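Aminoglycoside phosphotransferase (Mycobacterium smegmatis, PDB 6EF6) catalyses the phosphorylation of (S)-1-amino-2-propanol, serving as the kinase associated with the aminoacetone utilization microcompartment. Local coordinates at residues A155-H160 / I248-F253; Q162-P167 / Y225-A230; A89-R92 / T98-T101; W260-F265 / S291-P296. One frame throughout, in Å; residues are numbered along the deposited sequence.

Contact 1 (A155-H160 / I248-F253). With NA (sodium ion), chain D; BEZ (benzoic acid), chain B.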
# COMPACT_ATOMS: atom_id res chain seq x y z
N ALA A 155 -9.57 10.11 -1.82
CA ALA A 155 -9.71 11.56 -1.75
C ALA A 155 -9.81 12.02 -0.31
O ALA A 155 -9.26 13.06 0.06
CB ALA A 155 -10.92 12.00 -2.55
N SER A 156 -10.55 11.31 0.52
CA SER A 156 -10.65 11.71 1.92
C SER A 156 -9.32 11.59 2.64
O SER A 156 -9.02 12.42 3.51
CB SER A 156 -11.65 10.82 2.64
OG SER A 156 -12.95 11.07 2.12
N LEU A 157 -8.51 10.57 2.32
CA LEU A 157 -7.17 10.48 2.90
C LEU A 157 -6.29 11.62 2.43
O LEU A 157 -5.51 12.17 3.22
CB LEU A 157 -6.53 9.14 2.53
CG LEU A 157 -7.10 7.93 3.27
CD1 LEU A 157 -6.62 6.63 2.65
CD2 LEU A 157 -6.73 7.96 4.77
N HIS A 158 -6.39 12.01 1.17
CA HIS A 158 -5.62 13.13 0.68
C HIS A 158 -6.05 14.43 1.36
O HIS A 158 -5.21 15.28 1.71
CB HIS A 158 -5.77 13.25 -0.82
CG HIS A 158 -5.15 12.13 -1.56
ND1 HIS A 158 -5.23 12.03 -2.92
CD2 HIS A 158 -4.36 11.12 -1.15
CE1 HIS A 158 -4.57 10.97 -3.33
NE2 HIS A 158 -4.03 10.38 -2.28
N GLU A 159 -7.35 14.64 1.51
CA GLU A 159 -7.83 15.86 2.15
C GLU A 159 -7.30 15.94 3.57
O GLU A 159 -6.88 17.03 4.02
CB GLU A 159 -9.35 15.83 2.14
CG GLU A 159 -10.02 17.08 2.76
CD GLU A 159 -11.49 16.85 3.08
OE1 GLU A 159 -12.35 17.23 2.25
OE2 GLU A 159 -11.78 16.28 4.15
N HIS A 160 -7.36 14.85 4.34
CA HIS A 160 -6.82 14.87 5.69
C HIS A 160 -5.33 15.18 5.68
O HIS A 160 -4.84 16.04 6.43
CB HIS A 160 -7.08 13.58 6.44
CG HIS A 160 -6.56 13.65 7.83
ND1 HIS A 160 -5.30 13.25 8.20
CD2 HIS A 160 -7.09 14.26 8.93
CE1 HIS A 160 -5.09 13.52 9.47
NE2 HIS A 160 -6.16 14.17 9.94
N ILE A 248 -16.40 0.44 5.77
CA ILE A 248 -15.18 0.15 5.02
C ILE A 248 -14.00 0.64 5.85
O ILE A 248 -13.87 1.85 6.10
CB ILE A 248 -15.19 0.82 3.64
CG1 ILE A 248 -16.46 0.39 2.90
CG2 ILE A 248 -13.98 0.43 2.85
CD1 ILE A 248 -16.89 1.36 1.81
N THR A 249 -13.11 -0.28 6.24
CA THR A 249 -11.94 0.08 7.03
C THR A 249 -10.69 0.00 6.19
O THR A 249 -10.39 -1.05 5.62
CB THR A 249 -11.79 -0.86 8.24
OG1 THR A 249 -13.00 -0.89 8.99
CG2 THR A 249 -10.71 -0.39 9.17
N VAL A 250 -9.93 1.09 6.13
CA VAL A 250 -8.66 1.09 5.44
C VAL A 250 -7.61 0.51 6.37
O VAL A 250 -7.50 0.95 7.52
CB VAL A 250 -8.25 2.51 5.04
CG1 VAL A 250 -6.91 2.47 4.24
CG2 VAL A 250 -9.33 3.19 4.22
N ILE A 251 -6.92 -0.55 5.92
CA ILE A 251 -5.93 -1.21 6.75
C ILE A 251 -4.55 -1.06 6.09
O ILE A 251 -4.40 -0.54 4.97
CB ILE A 251 -6.28 -2.70 6.98
CG1 ILE A 251 -6.24 -3.49 5.68
CG2 ILE A 251 -7.63 -2.83 7.67
CD1 ILE A 251 -6.06 -4.99 5.89
N ASP A 252 -3.52 -1.55 6.78
CA ASP A 252 -2.18 -1.72 6.22
C ASP A 252 -1.60 -0.40 5.72
O ASP A 252 -1.22 -0.25 4.55
CB ASP A 252 -2.17 -2.77 5.11
CG ASP A 252 -0.76 -3.17 4.68
OD1 ASP A 252 0.19 -2.78 5.37
OD2 ASP A 252 -0.63 -3.87 3.65
N PHE A 253 -1.45 0.52 6.68
CA PHE A 253 -0.74 1.79 6.47
C PHE A 253 0.79 1.61 6.53
O PHE A 253 1.52 2.60 6.66
CB PHE A 253 -1.22 2.87 7.46
CG PHE A 253 -2.54 3.49 7.15
CD1 PHE A 253 -3.75 2.80 7.35
CD2 PHE A 253 -2.63 4.82 6.77
CE1 PHE A 253 -4.97 3.39 7.11
CE2 PHE A 253 -3.86 5.40 6.52
CZ PHE A 253 -5.02 4.71 6.68
NA NA D . 1.33 -3.37 2.02
C BEZ B . -2.28 -3.93 9.21
O1 BEZ B . -1.89 -2.77 9.37
O2 BEZ B . -1.51 -4.77 8.68
C1 BEZ B . -3.66 -4.28 9.66
C2 BEZ B . -4.29 -5.40 9.16
C3 BEZ B . -5.57 -5.72 9.59
C4 BEZ B . -6.22 -4.90 10.50
C5 BEZ B . -5.58 -3.77 11.01
C6 BEZ B . -4.31 -3.46 10.57
O HOH W 1 1.61 -1.49 3.13
O HOH W 2 2.21 -4.50 4.04
O HOH W 3 3.12 -3.41 1.07
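Leu157 reaches from helix 147-163 to Val250 and Phe253, where strand 248-250 runs into the Ile-Asp-Phe sequence that probably corresponds to the metal-binding DFG region of protein kinases, as in other phosphotransferases of this fold. Its chi1 of -73° places CG anti to the carbonyl carbon and sends the branch toward strand 248-250; CD1 and CD2 then meet different partners. CD1 stands 4.5 Å from Val250 CG1, a loose approach, while CD2 comes to 4.1 Å from Phe253 CZ, at the ring edge and near its plane. Only 98 Å² is buried between the segments, as expected when one side chain spans a gap of 9.8 Å between Leu157 CA and Val250 CA. Farther along the helix, His158 is fixed at both nitrogens, ND1 by Tyr289 OH and NE2 by Asp264 OD2, and His160 ND1 is hydrogen-bonded to Trp87 NE1. Across the contact, Asp252 OD2 binds sodium at 2.6 Å, together with Asp231 and three waters. One of these waters also donates to Asp252 OD1 at 3.0 Å. Benzoic acid packs on the same turn: its C2 lies 3.7 Å from Ile251 CD1, and its O1 takes a weak, bent bond from Asp252 N, 3.3 Å long with an N-H...O angle of 126°.

Contact 2 (Q162-P167 / Y225-A230)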
# COMPACT_ATOMS: atom_id res chain seq x y z
N GLN A 162 -3.52 16.76 3.55
CA GLN A 162 -3.25 18.15 3.17
C GLN A 162 -3.50 19.13 4.28
O GLN A 162 -2.89 20.22 4.29
CB GLN A 162 -4.13 18.53 2.00
CG GLN A 162 -3.67 17.86 0.72
CD GLN A 162 -3.85 18.72 -0.50
OE1 GLN A 162 -4.94 18.78 -1.08
NE2 GLN A 162 -2.78 19.39 -0.89
N ARG A 163 -4.39 18.83 5.22
CA ARG A 163 -4.67 19.82 6.26
C ARG A 163 -4.04 19.47 7.60
O ARG A 163 -3.97 20.34 8.47
CB ARG A 163 -6.17 19.99 6.39
CG ARG A 163 -6.91 18.85 7.00
CD ARG A 163 -8.42 19.13 7.06
NE ARG A 163 -9.21 17.91 6.90
CZ ARG A 163 -9.63 17.12 7.89
NH1 ARG A 163 -10.32 16.02 7.60
NH2 ARG A 163 -9.35 17.41 9.17
N TRP A 164 -3.49 18.27 7.74
CA TRP A 164 -3.04 17.80 9.05
C TRP A 164 -1.69 18.42 9.35
O TRP A 164 -0.73 18.23 8.60
CB TRP A 164 -2.91 16.28 9.04
CG TRP A 164 -2.50 15.65 10.37
CD1 TRP A 164 -2.93 16.02 11.63
CD2 TRP A 164 -1.59 14.57 10.56
NE1 TRP A 164 -2.34 15.23 12.58
CE2 TRP A 164 -1.53 14.33 11.95
CE3 TRP A 164 -0.82 13.78 9.68
CZ2 TRP A 164 -0.72 13.34 12.48
CZ3 TRP A 164 -0.03 12.80 10.21
CH2 TRP A 164 -0.00 12.57 11.59
N THR A 165 -1.60 19.09 10.49
CA THR A 165 -0.32 19.54 10.99
C THR A 165 0.33 18.38 11.73
O THR A 165 -0.18 17.91 12.75
CB THR A 165 -0.52 20.76 11.88
OG1 THR A 165 -1.08 21.80 11.07
CG2 THR A 165 0.80 21.21 12.50
N ARG A 166 1.44 17.90 11.19
CA ARG A 166 2.07 16.68 11.70
C ARG A 166 2.81 16.92 13.01
O ARG A 166 3.25 18.05 13.32
CB ARG A 166 3.02 16.11 10.66
CG ARG A 166 2.26 15.75 9.36
CD ARG A 166 3.09 14.96 8.43
NE ARG A 166 4.18 15.75 7.85
CZ ARG A 166 4.08 16.46 6.74
NH1 ARG A 166 2.94 16.50 6.08
NH2 ARG A 166 5.13 17.13 6.30
N PRO A 167 2.92 15.89 13.85
CA PRO A 167 3.63 16.06 15.12
C PRO A 167 5.08 16.43 14.92
O PRO A 167 5.73 16.04 13.94
CB PRO A 167 3.56 14.66 15.77
CG PRO A 167 2.63 13.89 15.00
CD PRO A 167 2.41 14.53 13.66
N TYR A 225 2.20 16.46 -3.91
CA TYR A 225 3.08 15.55 -3.19
C TYR A 225 2.93 15.79 -1.70
O TYR A 225 2.85 16.95 -1.27
CB TYR A 225 4.51 15.85 -3.64
CG TYR A 225 5.62 14.94 -3.17
CD1 TYR A 225 6.25 15.13 -1.93
CD2 TYR A 225 6.08 13.92 -3.98
CE1 TYR A 225 7.29 14.28 -1.52
CE2 TYR A 225 7.11 13.08 -3.56
CZ TYR A 225 7.70 13.30 -2.36
OH TYR A 225 8.72 12.45 -1.93
N GLY A 226 2.86 14.71 -0.92
CA GLY A 226 2.69 14.82 0.52
C GLY A 226 2.53 13.43 1.13
O GLY A 226 2.93 12.43 0.54
N LEU A 227 1.95 13.39 2.31
CA LEU A 227 1.78 12.14 3.06
C LEU A 227 0.64 11.30 2.44
O LEU A 227 -0.49 11.78 2.31
CB LEU A 227 1.51 12.44 4.53
CG LEU A 227 1.24 11.21 5.42
CD1 LEU A 227 2.43 10.29 5.49
CD2 LEU A 227 0.81 11.64 6.84
N ILE A 228 0.95 10.06 2.06
CA ILE A 228 0.05 9.11 1.41
C ILE A 228 0.13 7.72 2.07
O ILE A 228 1.11 7.32 2.68
CB ILE A 228 0.32 8.98 -0.11
CG1 ILE A 228 1.76 8.56 -0.40
CG2 ILE A 228 -0.04 10.25 -0.83
CD1 ILE A 228 1.99 8.08 -1.82
N HIS A 229 -0.96 6.98 1.92
CA HIS A 229 -1.02 5.58 2.37
C HIS A 229 -0.07 4.68 1.57
O HIS A 229 0.66 3.88 2.15
CB HIS A 229 -2.46 5.12 2.29
CG HIS A 229 -2.70 3.69 2.68
ND1 HIS A 229 -2.28 2.62 1.90
CD2 HIS A 229 -3.36 3.17 3.75
CE1 HIS A 229 -2.70 1.51 2.48
NE2 HIS A 229 -3.37 1.81 3.58
N ALA A 230 -0.08 4.84 0.23
CA ALA A 230 0.87 4.21 -0.69
C ALA A 230 0.65 2.72 -0.87
O ALA A 230 1.47 2.09 -1.53
CB ALA A 230 2.32 4.54 -0.36
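The carbonyl oxygen of Leu227 accepts a hydrogen bond from Ser161 OG, tying the strand backbone to the last turn of helix 147-163, while the Leu227 side chain meets Trp164 and Arg166 just beyond that helix. The contact between segments is apolar and rests mainly on one methyl group. Leu227 CD2 lies 3.7 Å from Trp164 CZ3 and 3.9 Å from Trp164 CE3, in the plane of the indole, so the methyl abuts the edge of the six-membered ring. Trp164 is the first residue to leave helical geometry; its CG is anti to the backbone N (chi1 -178°), which carries the indole toward the strand. Arg166 folds back beside it. Its CA sits 4.2 Å above the centre of the Trp164 ring system, and its CD approaches Leu227 CD2 at 4.3 Å, so the aliphatic part of the arginine flanks the leucine from a second direction. Trp87 of helix 78-94 stacks on Trp164 and also touches Leu227. The strand then enters a tightly wired bend: His229 NE2 bonds Ile251 O, His229 ND1 bonds Asp231 N, and Ala230 N bonds Asp264 OD1. This bend carries the His-Ala-Asp sequence, which probably corresponds to the catalytic-loop motif of aminoglycoside-phosphotransferase-type kinases, and Leu227 packs at the strand leading into it.

Contact 3 (A89-R92 / T98-T101). With BEZ (benzoic acid), chain B.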
# COMPACT_ATOMS: atom_id res chain seq x y z
N ALA A 89 -4.29 7.85 14.44
CA ALA A 89 -5.02 8.50 15.53
C ALA A 89 -5.70 9.77 15.06
O ALA A 89 -6.83 10.08 15.48
CB ALA A 89 -4.05 8.79 16.68
N ALA A 90 -5.04 10.53 14.18
CA ALA A 90 -5.64 11.75 13.64
C ALA A 90 -6.78 11.43 12.68
O ALA A 90 -7.82 12.09 12.71
CB ALA A 90 -4.57 12.57 12.94
N LEU A 91 -6.61 10.39 11.86
CA LEU A 91 -7.70 9.99 10.96
C LEU A 91 -8.91 9.53 11.75
O LEU A 91 -10.05 9.83 11.38
CB LEU A 91 -7.22 8.88 10.00
CG LEU A 91 -6.23 9.38 8.95
CD1 LEU A 91 -5.53 8.15 8.34
CD2 LEU A 91 -6.88 10.22 7.87
N ARG A 92 -8.70 8.83 12.87
CA ARG A 92 -9.83 8.35 13.66
C ARG A 92 -10.70 9.50 14.15
O ARG A 92 -11.93 9.44 14.08
CB ARG A 92 -9.35 7.53 14.87
CG ARG A 92 -9.21 6.06 14.57
CD ARG A 92 -9.28 5.20 15.84
NE ARG A 92 -8.30 5.63 16.83
CZ ARG A 92 -6.99 5.42 16.73
NH1 ARG A 92 -6.49 4.79 15.67
NH2 ARG A 92 -6.18 5.85 17.69
N THR A 98 -12.70 5.40 8.04
CA THR A 98 -12.58 4.43 9.12
C THR A 98 -11.22 3.73 9.01
O THR A 98 -10.87 3.20 7.95
CB THR A 98 -13.70 3.41 9.01
OG1 THR A 98 -14.96 4.10 9.00
CG2 THR A 98 -13.63 2.43 10.14
N VAL A 99 -10.46 3.71 10.11
CA VAL A 99 -9.12 3.13 10.15
C VAL A 99 -8.98 2.22 11.38
O VAL A 99 -9.84 2.25 12.25
CB VAL A 99 -8.03 4.22 10.14
CG1 VAL A 99 -8.13 5.09 8.91
CG2 VAL A 99 -8.08 5.10 11.38
N PRO A 100 -7.90 1.46 11.51
CA PRO A 100 -7.75 0.61 12.70
C PRO A 100 -7.52 1.42 13.96
O PRO A 100 -6.96 2.52 13.93
CB PRO A 100 -6.51 -0.23 12.38
CG PRO A 100 -6.36 -0.13 10.84
CD PRO A 100 -6.79 1.27 10.56
N THR A 101 -7.93 0.83 15.08
CA THR A 101 -7.71 1.38 16.41
C THR A 101 -6.65 0.56 17.13
O THR A 101 -6.79 -0.65 17.28
CB THR A 101 -8.99 1.35 17.24
OG1 THR A 101 -10.00 2.15 16.60
CG2 THR A 101 -8.74 1.91 18.62
C BEZ B . -2.28 -3.93 9.21
O1 BEZ B . -1.89 -2.77 9.37
O2 BEZ B . -1.51 -4.77 8.68
C1 BEZ B . -3.66 -4.28 9.66
C2 BEZ B . -4.29 -5.40 9.16
C3 BEZ B . -5.57 -5.72 9.59
C4 BEZ B . -6.22 -4.90 10.50
C5 BEZ B . -5.58 -3.77 11.01
C6 BEZ B . -4.31 -3.46 10.57
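Helix 78-94, probably the counterpart of the C-helix of the protein-kinase N-lobe, packs on the loop that follows it, beside the benzoic acid pocket, and brings Arg92 against Val99, Pro100 and Thr101. Of the 228 Å² buried here, Arg92 contributes 82 Å², and its chain does most of the touching. Bent at chi3 (-55°), the side chain turns its guanidinium back along its own helix, over Ala89. NH1 then donates to Pro100 O, which lies at the guanidinium edge near its plane; at 2.9 Å the bond is short, but its N-H...O angle of 125° makes it weak. On one face of the guanidinium Thr101 CG2 stands 4.1 Å above the plane, and on the opposite face Ala89 CA is 3.5 Å away from it, both offset toward the rim, so the group is held between its own helix and the loop. Thr101 OG1 meets the stem of the same residue, 3.2 Å from Arg92 CD. Farther back, Val99 divides its branches: CG2 is 3.5 Å from Arg92 CG, a snug fit, and CG1 is 4.0 Å from Leu91 CB, the valine and leucine crossing at about a right angle. Pro100 thus works in two directions, its carbonyl toward Arg92 and its CG 3.7 Å from C5 of benzoic acid. Around this pair, backbone bonds link Thr98 to Val250 and Thr101 to Glu130 of strand 124-130, while Leu91 packs on Leu157 and His160 of helix 147-163 and Val99 touches Phe253.

Contact 4 (W260-F265 / S291-P296)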
# COMPACT_ATOMS: atom_id res chain seq x y z
N TRP A 260 3.86 11.15 -4.38
CA TRP A 260 2.83 11.85 -5.15
C TRP A 260 1.44 11.40 -4.75
O TRP A 260 1.19 10.19 -4.72
CB TRP A 260 3.06 11.70 -6.64
CG TRP A 260 4.28 12.43 -7.15
CD1 TRP A 260 4.34 13.76 -7.47
CD2 TRP A 260 5.60 11.92 -7.34
NE1 TRP A 260 5.60 14.10 -7.85
CE2 TRP A 260 6.40 12.99 -7.80
CE3 TRP A 260 6.18 10.64 -7.24
CZ2 TRP A 260 7.75 12.87 -8.07
CZ3 TRP A 260 7.55 10.54 -7.51
CH2 TRP A 260 8.29 11.63 -7.97
N TYR A 261 0.53 12.35 -4.51
CA TYR A 261 -0.83 11.95 -4.16
C TYR A 261 -1.41 10.93 -5.14
O TYR A 261 -2.01 9.93 -4.74
CB TYR A 261 -1.76 13.18 -4.03
CG TYR A 261 -1.44 14.03 -2.83
CD1 TYR A 261 -1.54 13.54 -1.56
CD2 TYR A 261 -0.98 15.31 -2.98
CE1 TYR A 261 -1.22 14.35 -0.44
CE2 TYR A 261 -0.66 16.12 -1.90
CZ TYR A 261 -0.76 15.59 -0.63
OH TYR A 261 -0.45 16.43 0.45
N PHE A 262 -1.28 11.19 -6.44
CA PHE A 262 -1.89 10.31 -7.43
C PHE A 262 -1.14 9.01 -7.67
O PHE A 262 -1.67 8.11 -8.35
CB PHE A 262 -2.35 11.11 -8.65
CG PHE A 262 -3.45 12.04 -8.26
CD1 PHE A 262 -4.70 11.49 -7.99
CD2 PHE A 262 -3.29 13.38 -8.08
CE1 PHE A 262 -5.74 12.29 -7.55
CE2 PHE A 262 -4.32 14.17 -7.61
CZ PHE A 262 -5.53 13.62 -7.37
N TYR A 263 0.03 8.81 -7.05
CA TYR A 263 0.57 7.47 -7.01
C TYR A 263 -0.39 6.52 -6.32
O TYR A 263 -0.42 5.34 -6.64
CB TYR A 263 1.94 7.51 -6.30
CG TYR A 263 2.54 6.15 -6.02
CD1 TYR A 263 2.86 5.25 -7.04
CD2 TYR A 263 2.77 5.74 -4.73
CE1 TYR A 263 3.37 4.00 -6.77
CE2 TYR A 263 3.30 4.47 -4.44
CZ TYR A 263 3.59 3.62 -5.47
OH TYR A 263 4.11 2.38 -5.19
N ASP A 264 -1.22 7.01 -5.38
CA ASP A 264 -2.21 6.12 -4.77
C ASP A 264 -3.14 5.49 -5.82
O ASP A 264 -3.59 4.32 -5.63
CB ASP A 264 -3.04 6.88 -3.73
CG ASP A 264 -2.35 7.05 -2.41
OD1 ASP A 264 -1.52 6.21 -2.00
OD2 ASP A 264 -2.71 8.04 -1.72
N PHE A 265 -3.41 6.17 -6.95
CA PHE A 265 -4.20 5.52 -7.99
C PHE A 265 -3.45 4.34 -8.63
O PHE A 265 -4.03 3.27 -8.91
CB PHE A 265 -4.67 6.47 -9.13
CG PHE A 265 -5.36 5.71 -10.20
CD1 PHE A 265 -6.58 5.10 -9.94
CD2 PHE A 265 -4.78 5.59 -11.47
CE1 PHE A 265 -7.21 4.32 -10.89
CE2 PHE A 265 -5.42 4.82 -12.45
CZ PHE A 265 -6.64 4.21 -12.17
N SER A 291 -15.94 13.31 -6.05
CA SER A 291 -17.06 13.54 -5.15
C SER A 291 -16.61 14.15 -3.83
O SER A 291 -17.44 14.75 -3.13
CB SER A 291 -17.87 12.26 -4.93
OG SER A 291 -17.30 11.40 -3.94
N ARG A 292 -15.34 14.01 -3.48
CA ARG A 292 -14.78 14.53 -2.22
C ARG A 292 -13.69 15.56 -2.39
O ARG A 292 -13.57 16.43 -1.52
CB ARG A 292 -14.21 13.36 -1.38
CG ARG A 292 -15.25 12.45 -0.83
CD ARG A 292 -16.05 13.09 0.30
NE ARG A 292 -17.28 12.35 0.56
CZ ARG A 292 -17.38 11.30 1.38
NH1 ARG A 292 -16.33 10.85 2.05
NH2 ARG A 292 -18.56 10.71 1.52
N ARG A 293 -12.92 15.53 -3.46
CA ARG A 293 -11.77 16.41 -3.65
C ARG A 293 -11.54 16.63 -5.14
O ARG A 293 -11.68 15.71 -5.94
CB ARG A 293 -10.49 15.84 -3.05
CG ARG A 293 -9.20 16.76 -3.14
CD ARG A 293 -7.94 16.11 -2.55
NE ARG A 293 -6.77 17.00 -2.60
CZ ARG A 293 -5.80 16.95 -3.51
NH1 ARG A 293 -4.78 17.81 -3.43
NH2 ARG A 293 -5.81 16.08 -4.50
N GLU A 294 -11.17 17.83 -5.51
CA GLU A 294 -10.87 18.10 -6.91
C GLU A 294 -9.78 17.20 -7.47
O GLU A 294 -8.79 16.85 -6.80
CB GLU A 294 -10.41 19.55 -7.06
CG GLU A 294 -9.13 19.89 -6.28
CD GLU A 294 -8.41 21.08 -6.86
OE1 GLU A 294 -9.13 22.01 -7.28
OE2 GLU A 294 -7.16 21.03 -6.91
N LEU A 295 -9.93 16.82 -8.75
CA LEU A 295 -8.93 16.09 -9.50
C LEU A 295 -8.77 16.85 -10.82
O LEU A 295 -9.48 16.58 -11.80
CB LEU A 295 -9.30 14.60 -9.64
CG LEU A 295 -8.16 13.63 -9.97
CD1 LEU A 295 -8.57 12.18 -9.78
CD2 LEU A 295 -7.72 13.78 -11.38
N PRO A 296 -7.86 17.82 -10.88
CA PRO A 296 -7.66 18.60 -12.08
C PRO A 296 -7.16 17.81 -13.29
O PRO A 296 -6.58 16.72 -13.16
CB PRO A 296 -6.61 19.63 -11.65
CG PRO A 296 -6.53 19.61 -10.18
CD PRO A 296 -7.00 18.23 -9.78
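Two torsions aim Phe262 and Arg293 at one another: the phenylalanine has CG anti to its carbonyl carbon (chi1 -66°), and the arginine has CG anti to its backbone N (chi1 -177°) and stays extended as far as NE. Leu295, also with CG anti to its own N, meets the same ring. Its CD1 lies 3.6 Å from Phe262 CE1, and its CG is 3.7 Å from Phe262 CZ, so branch point and methyl both pack on the far end of the phenylalanine. Arg293 NH2 comes to that end as well, 3.8 Å from Phe262 CZ. Ring and guanidinium planes are 38° apart, with the phenyl carbons at the guanidinium edge, an oblique packing contact. Toward Tyr261 the geometry is more nearly face-on, but Arg293 CZ is 5.5 Å from the ring centroid, a long approach offering at most a weak attraction. The polar end of the arginine is satisfied beyond the two segments: NH1 by Gln162 OE1 and NH2 by Tyr289 OH. Phe262 sits in a tightly coiled stretch, where Tyr263 N bonds Trp260 O at 2.9 Å and Phe265 N bonds Phe262 O at 3.0 Å. The contact joins the lead-in to helix 263-268 with the connection between helix 278-290 and helix 297-300, whose N-cap position is Pro296. Trp285 of helix 278-290 touches both Phe262 and Leu295, Phe306 of helix 303-320 meets Phe262, and Tyr261 packs on Ile228 of strand 227-228.

How the contacts relate
Along the chain contact 3 closes first; contact 1 then encloses contact 2, and contact 4 follows. Contacts 1 and 2 share helix 147-163, with centres 11 Å apart. Contact 1 occupies the middle of the group: its centre lies 9 Å from that of contact 3 and 12 Å from that of contact 4, and it touches each of the other three. Contacts 3 and 4 are 20 Å apart between centres. Benzoic acid is touched from both contact 1 and contact 3, whereas one of the two sodium ions is bound by Asp252 of contact 1 together with Asp231. The series thus runs from the benzoic acid pocket through the metal-binding loop to the helical region around helix 263-268 and the loop before helix 297-300.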